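Local coordinates for protein DNA polymerase sliding clamp 2 (PDB 3AIZ) that serves as a subunit of the ring-shaped sliding clamp that encircles DNA and tethers the replicative polymerase and other DNA-processing proteins to it, at residues K206-F209 / K210-I214; K10-Y13 / S14-G18; V199-I202 / E203-K206; V102-K106 / T107-S111; R38-T41 / D42-L46. One frame throughout, in Å; residues are numbered along the deposited sequence.

Interaction 1: residues K206-F209 / K210-I214; sequences KDVF and KVTSI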
# COMPACT_ATOMS: atom_id res chain seq x y z
N LYS A 206 6.98 34.48 3.07
CA LYS A 206 6.37 33.28 2.53
C LYS A 206 6.49 32.12 3.51
O LYS A 206 5.50 31.49 3.87
CB LYS A 206 7.02 32.91 1.20
CG LYS A 206 6.40 31.72 0.49
CD LYS A 206 7.37 31.11 -0.51
CE LYS A 206 8.02 32.18 -1.38
NZ LYS A 206 9.02 31.61 -2.32
N ASP A 207 7.72 31.83 3.93
CA ASP A 207 7.99 30.75 4.87
C ASP A 207 7.16 30.89 6.15
O ASP A 207 6.52 29.93 6.59
CB ASP A 207 9.47 30.70 5.23
CG ASP A 207 10.34 30.30 4.05
OD1 ASP A 207 9.78 29.91 3.00
OD2 ASP A 207 11.58 30.37 4.18
N VAL A 208 7.18 32.08 6.73
CA VAL A 208 6.43 32.35 7.95
C VAL A 208 4.93 32.15 7.74
O VAL A 208 4.30 31.37 8.46
CB VAL A 208 6.67 33.79 8.45
CG1 VAL A 208 5.76 34.10 9.63
CG2 VAL A 208 8.13 33.98 8.84
N PHE A 209 4.38 32.84 6.75
CA PHE A 209 2.95 32.75 6.45
C PHE A 209 2.48 31.31 6.30
O PHE A 209 1.43 30.94 6.81
CB PHE A 209 2.62 33.55 5.19
CG PHE A 209 2.31 35.00 5.45
CD1 PHE A 209 2.86 35.65 6.54
CD2 PHE A 209 1.48 35.70 4.60
CE1 PHE A 209 2.57 36.98 6.78
CE2 PHE A 209 1.19 37.03 4.84
CZ PHE A 209 1.73 37.67 5.93
N LYS A 210 3.27 30.51 5.59
CA LYS A 210 2.93 29.11 5.36
C LYS A 210 2.79 28.36 6.68
O LYS A 210 1.94 27.49 6.82
CB LYS A 210 3.99 28.45 4.48
CG LYS A 210 3.68 27.02 4.07
CD LYS A 210 4.69 26.51 3.05
CE LYS A 210 4.44 25.05 2.69
NZ LYS A 210 4.64 24.14 3.86
N VAL A 211 3.62 28.73 7.65
CA VAL A 211 3.61 28.09 8.96
C VAL A 211 2.39 28.48 9.80
O VAL A 211 1.88 27.67 10.58
CB VAL A 211 4.89 28.43 9.75
CG1 VAL A 211 4.77 27.99 11.20
CG2 VAL A 211 6.11 27.79 9.10
N THR A 212 1.92 29.71 9.63
CA THR A 212 0.82 30.23 10.44
C THR A 212 -0.50 29.50 10.20
O THR A 212 -1.50 29.79 10.86
CB THR A 212 0.60 31.73 10.19
OG1 THR A 212 0.02 31.93 8.89
CG2 THR A 212 1.91 32.49 10.28
N SER A 213 -0.50 28.55 9.27
CA SER A 213 -1.72 27.81 8.95
C SER A 213 -2.18 26.94 10.11
O SER A 213 -3.34 26.53 10.17
CB SER A 213 -1.53 26.96 7.69
OG SER A 213 -0.54 25.97 7.88
N ILE A 214 -1.27 26.65 11.04
CA ILE A 214 -1.59 25.82 12.20
C ILE A 214 -2.50 26.56 13.19
O ILE A 214 -2.93 25.98 14.19
CB ILE A 214 -0.32 25.37 12.94
CG1 ILE A 214 0.34 26.56 13.65
CG2 ILE A 214 0.65 24.69 11.98
CD1 ILE A 214 1.59 26.19 14.42

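Interaction 2: residues K10-Y13 / S14-G18; sequences KDFY and SLLSG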
# COMPACT_ATOMS: atom_id res chain seq x y z
N LYS A 10 -0.08 17.58 20.81
CA LYS A 10 -0.22 17.93 19.40
C LYS A 10 0.18 19.37 19.13
O LYS A 10 1.00 19.65 18.26
CB LYS A 10 -1.65 17.68 18.92
CG LYS A 10 -1.81 17.68 17.41
CD LYS A 10 -3.27 17.57 16.99
CE LYS A 10 -4.03 18.86 17.28
NZ LYS A 10 -3.50 20.00 16.48
N ASP A 11 -0.40 20.30 19.90
CA ASP A 11 -0.10 21.72 19.74
C ASP A 11 1.37 22.02 19.97
O ASP A 11 1.98 22.80 19.23
CB ASP A 11 -0.98 22.56 20.68
CG ASP A 11 -2.43 22.57 20.25
OD1 ASP A 11 -2.71 22.27 19.07
OD2 ASP A 11 -3.30 22.90 21.09
N PHE A 12 1.95 21.39 20.99
CA PHE A 12 3.37 21.52 21.28
C PHE A 12 4.20 21.15 20.05
O PHE A 12 5.16 21.83 19.70
CB PHE A 12 3.76 20.62 22.45
CG PHE A 12 5.01 21.05 23.17
CD1 PHE A 12 5.01 21.20 24.55
CD2 PHE A 12 6.18 21.29 22.47
CE1 PHE A 12 6.16 21.59 25.21
CE2 PHE A 12 7.33 21.68 23.13
CZ PHE A 12 7.32 21.83 24.50
N TYR A 13 3.81 20.06 19.39
CA TYR A 13 4.52 19.58 18.20
C TYR A 13 4.38 20.54 17.02
O TYR A 13 5.33 20.75 16.27
CB TYR A 13 4.02 18.18 17.81
CG TYR A 13 4.64 17.65 16.54
CD1 TYR A 13 3.98 17.76 15.32
CD2 TYR A 13 5.89 17.03 16.55
CE1 TYR A 13 4.54 17.27 14.16
CE2 TYR A 13 6.45 16.54 15.39
CZ TYR A 13 5.78 16.66 14.20
OH TYR A 13 6.34 16.17 13.04
N SER A 14 3.19 21.11 16.86
CA SER A 14 2.95 22.06 15.78
C SER A 14 3.85 23.28 15.92
O SER A 14 4.41 23.77 14.94
CB SER A 14 1.48 22.50 15.75
OG SER A 14 0.65 21.48 15.21
N LEU A 15 4.00 23.75 17.15
CA LEU A 15 4.86 24.89 17.44
C LEU A 15 6.30 24.60 17.02
O LEU A 15 6.91 25.37 16.28
CB LEU A 15 4.79 25.25 18.92
CG LEU A 15 3.39 25.58 19.43
CD1 LEU A 15 3.36 25.73 20.94
CD2 LEU A 15 2.86 26.84 18.75
N LEU A 16 6.84 23.49 17.51
CA LEU A 16 8.23 23.12 17.22
C LEU A 16 8.48 22.94 15.72
O LEU A 16 9.57 23.23 15.23
CB LEU A 16 8.62 21.86 17.98
CG LEU A 16 8.62 21.95 19.51
CD1 LEU A 16 8.96 20.61 20.13
CD2 LEU A 16 9.59 23.03 19.98
N SER A 17 7.47 22.44 15.01
CA SER A 17 7.60 22.21 13.57
C SER A 17 7.55 23.52 12.80
O SER A 17 7.78 23.55 11.59
CB SER A 17 6.51 21.26 13.08
OG SER A 17 5.24 21.90 13.10
N GLY A 18 7.23 24.60 13.51
CA GLY A 18 7.13 25.91 12.89
C GLY A 18 8.40 26.72 13.00
O GLY A 18 8.51 27.80 12.43

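Interaction 3: residues V199-I202 / E203-K206; sequences VYSI and EVLK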
# COMPACT_ATOMS: atom_id res chain seq x y z
N VAL A 199 7.98 47.24 3.62
CA VAL A 199 8.40 46.24 2.65
C VAL A 199 9.12 45.10 3.36
O VAL A 199 9.90 45.33 4.29
CB VAL A 199 9.33 46.85 1.59
CG1 VAL A 199 9.72 45.80 0.56
CG2 VAL A 199 8.67 48.03 0.92
N TYR A 200 8.87 43.87 2.93
CA TYR A 200 9.51 42.70 3.53
C TYR A 200 9.96 41.70 2.48
O TYR A 200 9.45 41.69 1.36
CB TYR A 200 8.56 42.02 4.52
CG TYR A 200 8.02 42.95 5.58
CD1 TYR A 200 6.76 43.52 5.45
CD2 TYR A 200 8.77 43.27 6.70
CE1 TYR A 200 6.26 44.37 6.42
CE2 TYR A 200 8.29 44.13 7.67
CZ TYR A 200 7.03 44.67 7.52
OH TYR A 200 6.54 45.52 8.48
N SER A 201 10.91 40.85 2.85
CA SER A 201 11.40 39.81 1.96
C SER A 201 10.33 38.76 1.70
O SER A 201 9.72 38.24 2.64
CB SER A 201 12.65 39.15 2.55
OG SER A 201 13.07 38.05 1.76
N ILE A 202 10.08 38.44 0.43
CA ILE A 202 9.10 37.42 0.08
C ILE A 202 9.54 36.05 0.58
O ILE A 202 8.72 35.27 1.06
CB ILE A 202 8.88 37.34 -1.44
CG1 ILE A 202 8.20 38.62 -1.94
CG2 ILE A 202 8.02 36.14 -1.80
CD1 ILE A 202 7.41 38.43 -3.21
N GLU A 203 10.83 35.77 0.47
CA GLU A 203 11.38 34.51 0.95
C GLU A 203 11.00 34.26 2.40
O GLU A 203 10.56 33.17 2.77
CB GLU A 203 12.90 34.50 0.80
CG GLU A 203 13.39 34.57 -0.64
CD GLU A 203 13.05 33.32 -1.43
OE1 GLU A 203 12.90 32.24 -0.81
OE2 GLU A 203 12.92 33.42 -2.67
N VAL A 204 11.15 35.29 3.23
CA VAL A 204 10.89 35.17 4.65
C VAL A 204 9.39 35.20 4.96
O VAL A 204 8.88 34.36 5.69
CB VAL A 204 11.59 36.28 5.45
CG1 VAL A 204 11.39 36.06 6.94
CG2 VAL A 204 13.07 36.31 5.11
N LEU A 205 8.70 36.18 4.39
CA LEU A 205 7.27 36.33 4.62
C LEU A 205 6.51 35.09 4.15
O LEU A 205 5.51 34.70 4.76
CB LEU A 205 6.75 37.58 3.90
CG LEU A 205 5.40 38.10 4.39
CD1 LEU A 205 5.50 38.54 5.84
CD2 LEU A 205 4.92 39.25 3.51
N LYS A 206 6.98 34.48 3.07
CA LYS A 206 6.37 33.28 2.53
C LYS A 206 6.49 32.12 3.51
O LYS A 206 5.50 31.49 3.87
CB LYS A 206 7.02 32.91 1.20
CG LYS A 206 6.40 31.72 0.49
CD LYS A 206 7.37 31.11 -0.51
CE LYS A 206 8.02 32.18 -1.38
NZ LYS A 206 9.02 31.61 -2.32

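Interaction 4: residues V102-K106 / T107-S111; sequences VRDEK and TGTRS. With SO4 (sulfate ion), chain E; SO4 (sulfate ion), chain F.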
# COMPACT_ATOMS: atom_id res chain seq x y z
N VAL A 102 4.79 11.98 27.37
CA VAL A 102 3.50 12.19 26.73
C VAL A 102 2.48 11.21 27.30
O VAL A 102 2.69 9.99 27.26
CB VAL A 102 3.59 12.02 25.21
CG1 VAL A 102 2.20 12.07 24.59
CG2 VAL A 102 4.48 13.09 24.61
N ARG A 103 1.38 11.73 27.82
CA ARG A 103 0.38 10.91 28.48
C ARG A 103 -0.96 10.99 27.76
O ARG A 103 -1.48 12.08 27.51
CB ARG A 103 0.21 11.36 29.93
CG ARG A 103 1.53 11.61 30.64
CD ARG A 103 1.33 12.30 31.97
NE ARG A 103 2.60 12.70 32.56
CZ ARG A 103 3.35 11.90 33.31
NH1 ARG A 103 2.96 10.67 33.57
NH2 ARG A 103 4.50 12.35 33.81
N ASP A 104 -1.52 9.83 27.43
CA ASP A 104 -2.81 9.78 26.75
C ASP A 104 -3.79 8.89 27.51
O ASP A 104 -3.86 7.68 27.27
CB ASP A 104 -2.65 9.27 25.32
CG ASP A 104 -3.95 9.26 24.56
OD1 ASP A 104 -4.85 10.05 24.92
OD2 ASP A 104 -4.08 8.47 23.60
N GLU A 105 -4.56 9.50 28.40
CA GLU A 105 -5.52 8.76 29.22
C GLU A 105 -6.53 8.01 28.36
O GLU A 105 -7.00 6.94 28.73
CB GLU A 105 -6.23 9.71 30.19
CG GLU A 105 -7.14 9.01 31.19
CD GLU A 105 -8.50 8.66 30.62
OE1 GLU A 105 -8.91 9.29 29.62
OE2 GLU A 105 -9.16 7.75 31.17
N LYS A 106 -6.86 8.58 27.20
CA LYS A 106 -7.87 7.99 26.33
C LYS A 106 -7.54 6.56 25.93
O LYS A 106 -8.40 5.68 25.95
CB LYS A 106 -8.08 8.85 25.08
CG LYS A 106 -9.20 8.36 24.18
CD LYS A 106 -9.34 9.21 22.92
CE LYS A 106 -10.44 8.68 22.02
NZ LYS A 106 -10.58 9.47 20.77
N THR A 107 -6.28 6.32 25.58
CA THR A 107 -5.84 4.99 25.15
C THR A 107 -5.10 4.25 26.25
O THR A 107 -4.61 3.15 26.05
CB THR A 107 -4.94 5.07 23.90
OG1 THR A 107 -3.76 5.84 24.21
CG2 THR A 107 -5.67 5.72 22.74
N GLY A 108 -5.01 4.87 27.42
CA GLY A 108 -4.31 4.28 28.55
C GLY A 108 -2.86 3.98 28.23
O GLY A 108 -2.34 2.93 28.60
N THR A 109 -2.21 4.90 27.54
CA THR A 109 -0.80 4.73 27.19
C THR A 109 0.03 5.95 27.58
O THR A 109 -0.51 7.02 27.88
CB THR A 109 -0.62 4.48 25.69
OG1 THR A 109 -1.09 5.62 24.95
CG2 THR A 109 -1.39 3.24 25.26
N ARG A 110 1.34 5.77 27.59
CA ARG A 110 2.27 6.85 27.86
C ARG A 110 3.56 6.60 27.10
O ARG A 110 3.79 5.51 26.59
CB ARG A 110 2.59 6.94 29.36
CG ARG A 110 1.38 7.15 30.25
CD ARG A 110 1.80 7.61 31.62
NE ARG A 110 2.69 6.67 32.28
CZ ARG A 110 2.30 5.78 33.18
NH1 ARG A 110 1.02 5.71 33.54
NH2 ARG A 110 3.18 4.95 33.73
N SER A 111 4.41 7.62 27.03
CA SER A 111 5.72 7.50 26.42
C SER A 111 6.64 8.55 27.00
O SER A 111 6.21 9.66 27.31
CB SER A 111 5.63 7.65 24.90
OG SER A 111 4.91 6.58 24.32
S SO4 E . 6.12 9.36 35.64
O1 SO4 E . 7.21 8.39 35.80
O2 SO4 E . 6.55 10.42 34.73
O3 SO4 E . 4.95 8.68 35.09
O4 SO4 E . 5.79 9.94 36.94
S SO4 F . -8.11 11.21 18.35
O1 SO4 F . -8.93 11.91 17.37
O2 SO4 F . -8.68 11.39 19.69
O3 SO4 F . -8.07 9.79 18.02
O4 SO4 F . -6.75 11.75 18.33

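Interaction 5: residues R38-T41 / D42-L46; sequences RYLT and DDKVL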
# COMPACT_ATOMS: atom_id res chain seq x y z
N ARG A 38 13.90 31.20 21.89
CA ARG A 38 14.00 32.21 20.85
C ARG A 38 15.37 32.21 20.19
O ARG A 38 16.40 32.25 20.87
CB ARG A 38 13.66 33.59 21.40
CG ARG A 38 14.74 34.22 22.27
CD ARG A 38 15.53 35.28 21.50
NE ARG A 38 16.52 35.95 22.33
CZ ARG A 38 17.26 36.98 21.94
NH1 ARG A 38 17.12 37.47 20.72
NH2 ARG A 38 18.14 37.53 22.77
N TYR A 39 15.38 32.16 18.86
CA TYR A 39 16.62 32.26 18.11
C TYR A 39 16.44 33.20 16.93
O TYR A 39 15.33 33.43 16.47
CB TYR A 39 17.09 30.89 17.64
CG TYR A 39 16.16 30.24 16.64
CD1 TYR A 39 15.01 29.59 17.05
CD2 TYR A 39 16.44 30.29 15.28
CE1 TYR A 39 14.16 28.99 16.15
CE2 TYR A 39 15.59 29.70 14.36
CZ TYR A 39 14.45 29.05 14.80
OH TYR A 39 13.60 28.46 13.89
N LEU A 40 17.56 33.73 16.45
CA LEU A 40 17.55 34.69 15.36
C LEU A 40 18.36 34.13 14.20
O LEU A 40 19.54 33.82 14.36
CB LEU A 40 18.14 36.01 15.85
CG LEU A 40 18.14 37.23 14.93
CD1 LEU A 40 16.74 37.53 14.43
CD2 LEU A 40 18.72 38.43 15.67
N THR A 41 17.73 33.99 13.04
CA THR A 41 18.41 33.47 11.87
C THR A 41 19.73 34.21 11.63
O THR A 41 19.88 35.36 12.02
CB THR A 41 17.54 33.57 10.60
OG1 THR A 41 17.18 34.93 10.37
CG2 THR A 41 16.27 32.73 10.75
N ASP A 42 20.68 33.53 11.00
CA ASP A 42 22.00 34.10 10.76
C ASP A 42 21.93 35.46 10.05
O ASP A 42 22.69 36.37 10.38
CB ASP A 42 22.87 33.13 9.97
CG ASP A 42 23.23 31.89 10.76
OD1 ASP A 42 23.19 31.94 12.01
OD2 ASP A 42 23.56 30.85 10.14
N ASP A 43 21.03 35.58 9.09
CA ASP A 43 20.85 36.83 8.35
C ASP A 43 20.27 37.93 9.24
O ASP A 43 20.19 39.09 8.83
CB ASP A 43 19.97 36.61 7.12
CG ASP A 43 18.63 35.98 7.45
OD1 ASP A 43 18.62 34.85 7.99
OD2 ASP A 43 17.59 36.61 7.18
N LYS A 44 19.85 37.55 10.44
CA LYS A 44 19.36 38.50 11.44
C LYS A 44 18.08 39.21 11.01
O LYS A 44 17.70 40.22 11.61
CB LYS A 44 20.45 39.53 11.78
CG LYS A 44 21.74 38.92 12.30
CD LYS A 44 21.49 38.07 13.54
CE LYS A 44 22.79 37.54 14.12
NZ LYS A 44 23.54 36.71 13.15
N VAL A 45 17.42 38.68 9.99
CA VAL A 45 16.20 39.30 9.49
C VAL A 45 14.95 38.76 10.18
O VAL A 45 13.97 39.48 10.37
CB VAL A 45 16.06 39.12 7.96
CG1 VAL A 45 14.75 39.72 7.47
CG2 VAL A 45 17.24 39.76 7.25
N LEU A 46 14.99 37.48 10.54
CA LEU A 46 13.83 36.82 11.14
C LEU A 46 14.14 36.31 12.54
O LEU A 46 15.10 35.56 12.74
CB LEU A 46 13.37 35.66 10.26
CG LEU A 46 12.22 34.82 10.81
CD1 LEU A 46 10.94 35.63 10.87
CD2 LEU A 46 12.02 33.58 9.96

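Interaction 1: residues K206-F209 / K210-I214
Thr212 folds its side chain back onto the carbonyls of the preceding helical turn. Its CB lies 3.6 Å from Phe209 O, and from there the two branches part. The OG1 branch, set between the backbone N and the carbonyl carbon (chi1 72°), donates to Phe209 O over 2.7 Å, with the donor tilted 17° from the carbonyl plane. The methyl branch lies the other way: CG2 is near Val208 O and reaches Val208 CG1 at 4.2 Å. Threonine suits this place because one branch is polar and the other apolar, and the side chain also borders Leu143, Ile230 and Val232. Lys210 N makes a regular bond to Lys206 O, but Val211 N divides itself weakly between Asp207 O and Val208 O, and residues 212-214 continue as a 3-10 segment. Ser213 repeats the threonine's device, its OG donating to Lys210 O at 3.1 Å. Val208 and Phe209 carry the buried side of helix 202-211, the ring resting on Leu143 and Ala147, whereas Lys210 faces solvent. Thr212 N keeps its bond to Val208 O, 3.1 Å long, and adds a weak one to Phe209 O, which implies that the hydroxyl contributes an extra bond where the helix passes into a 3-10 turn.

Interaction 2: residues K10-Y13 / S14-G18
Ser17 OG donates to Ser14 O over 2.8 Å, its chi1 of 70° tucking the hydroxyl back over the main chain, while Ser17 N donates to Tyr13 O at 3.0 Å. A small polar residue suits this exposed stretch of the chain, where its side chain can bond to the backbone behind it. The preceding residues carry the regular series, Ser14 N to Lys10 O, Leu15 N to Asp11 O and Leu16 N to Phe12 O. Helix 9-16 belongs to the N-terminal domain of the clamp subunit, a PCNA fold in which helices lie against curved beta-sheets. On its buried side Leu16 brings CD1 to the edge of the Phe12 ring, 3.6 Å from CE2 and near the ring plane. Leu75 and Leu79 of helix 72-80 adjoin Leu16, and Phe50 meets the Phe12 ring with the two planes at about 45°. Leu15 is buried as well and touches Thr234, a place that suits its apolar, branched side chain. On the outer side Lys10 curls its tip back to Asp11, NZ standing 3.5 Å from OD1 in a salt bridge, while Asp11 OD2 is hydrogen-bonded to Ser236 OG.

Interaction 3: residues V199-I202 / E203-K206
Ile202 and Lys206 meet one turn apart at the start of helix 202-211, and the tight part of the contact lies along the backbone between them. Lys206 N donates to Ile202 O over 2.8 Å. Beside it Leu205 N reaches Ser201 O at 2.9 Å in a nearly straight bond of 168°. Buried apolar residues suit this side: Ile202 and Leu205 both rest on Val157 of strand 156-161, and Leu205 also touches Met228.

The side-chain contacts between the two segments are looser than the backbone ones. With CG2 turned opposite its own backbone N, beside the carbonyl carbon, Ile202 brings this methyl to 4.0 Å from Lys206 CE, a slanting contact with the aliphatic part of the lysine. Val204 CG2 stands 3.8 Å from Ser201 OG and equally near Ser201 CB. The solvent side belongs to Glu203, which keeps its CB beside Ser201 OG, but whose chain bends at chi2 (-67°) and carries the carboxylate away into an exposed position, where a charged residue costs little.

Ser201 ends strand 196-201 and occupies the N-cap position, its OG 3.4 Å from Glu203 N. Serine is a familiar residue at such a place because its short side chain can lie near the first amides of a helix. This is a strand-to-helix junction, leading from a beta-sheet of the C-terminal domain directly into a helix that packs on the sheets, as in other PCNA clamps.

Interaction 4: residues V102-K106 / T107-S111
Asp104 and Thr107 set their side chains at about a right angle across the hairpin turn. Asp104 CG lies anti to the backbone N (chi1 -177°), which swings the carboxylate in over the turn, and Thr107 OG1 donates to OD2 at 2.7 Å from above the carboxylate plane, 50° out of it. Thr107 OG1 in turn accepts from Thr109 OG1, making a short relay of hydroxyls that ends on the acid. An acid with two neighbouring threonines therefore suits this turn, since Thr107 OG1 can donate to the carboxylate while accepting from its neighbour. Strands 97-104 and 109-120 form this antiparallel hairpin, and Gly108 and Thr109 both face Asp104 in a G1 beta bulge; the positive phi of Gly108 is one that glycine adopts readily. Asp104 N donates to Thr109 O, and Thr109 N to Asp104 O. Farther along, Val102 N meets Ser111 O at 2.7 Å. On the face that bears the two arginines, Arg103 and Arg110 pass each other at a slant, their guanidinium planes 43° apart, with Arg103 NH1 3.8 Å from Arg110 CD. Arg103 stretches out so that NH1 and NH2 grasp two oxygens of one sulfate, NH2 to O2 being 3.0 Å, while O3 of that ion lies over a face of the Arg110 guanidinium. Lys106, fully extended, donates from NZ to O2 of the other sulfate at 2.9 Å. At Arg110 and Ser111 the strand pairs antiparallel with one of the neighbouring PCNA3 subunit, continuing the sheet across the interface, and Ser174 OG of that subunit bonds Ser111 OG.

Interaction 5: residues R38-T41 / D42-L46
Thr41 and Lys44 close a type I beta turn in the loop that joins strands 34-40 and 46-53 of the N-terminal domain. Backbone hydrogen bonds set its frame: Lys44 N donates to Thr41 O over 2.7 Å, and Thr41 N reaches Leu46 O at 3.1 Å. Side-chain polar bonds brace the turn from within. Thr41 OG1, which a chi1 of 58° directs into the turn, donates to Asp43 OD1 at 2.8 Å, approaching from above the carboxylate plane, and weakly accepts Leu46 N. One hydroxyl thus serves both an acid and an amide, a double use that suits threonine in a buried corner, while the exposed Asp43 can hold its charge near solvent. The bent chain of Lys44 returns NZ to Asp42 O, 2.9 Å away, on the exposed side of the turn, where a long, charged residue is at home. Apolar contacts complete it. Leu46 packs inward on Val204 and Val208 of helix 202-211 and on Phe242. Leu40 crosses Lys44 at about a right angle, laying a branched end against the aliphatic part of the lysine, with CD2 3.5 Å from Lys44 CD.

Interactions 1 and 3 follow each other along helix 202-211 and share Lys206. Interaction 5, from the N-terminal half, touches both: Leu46 CD1 lies 3.8 Å from Val208 CG2 and Leu46 CB 3.9 Å from Val204 CG1, so one leucine links the loop to the helix. Interaction 2 meets interaction 1 through Gly18 CA, 3.6 Å from Val211 CG1, where the two halves of the subunit pack together. Interaction 4 lies farthest from interaction 3, 41 Å between centres; its nearest neighbour is interaction 2, about 7 Å away between nearest atoms, without touching. It alone of the five touches another protein chain, and its two sulfates, probably from the crystallisation liquor, lie at this end.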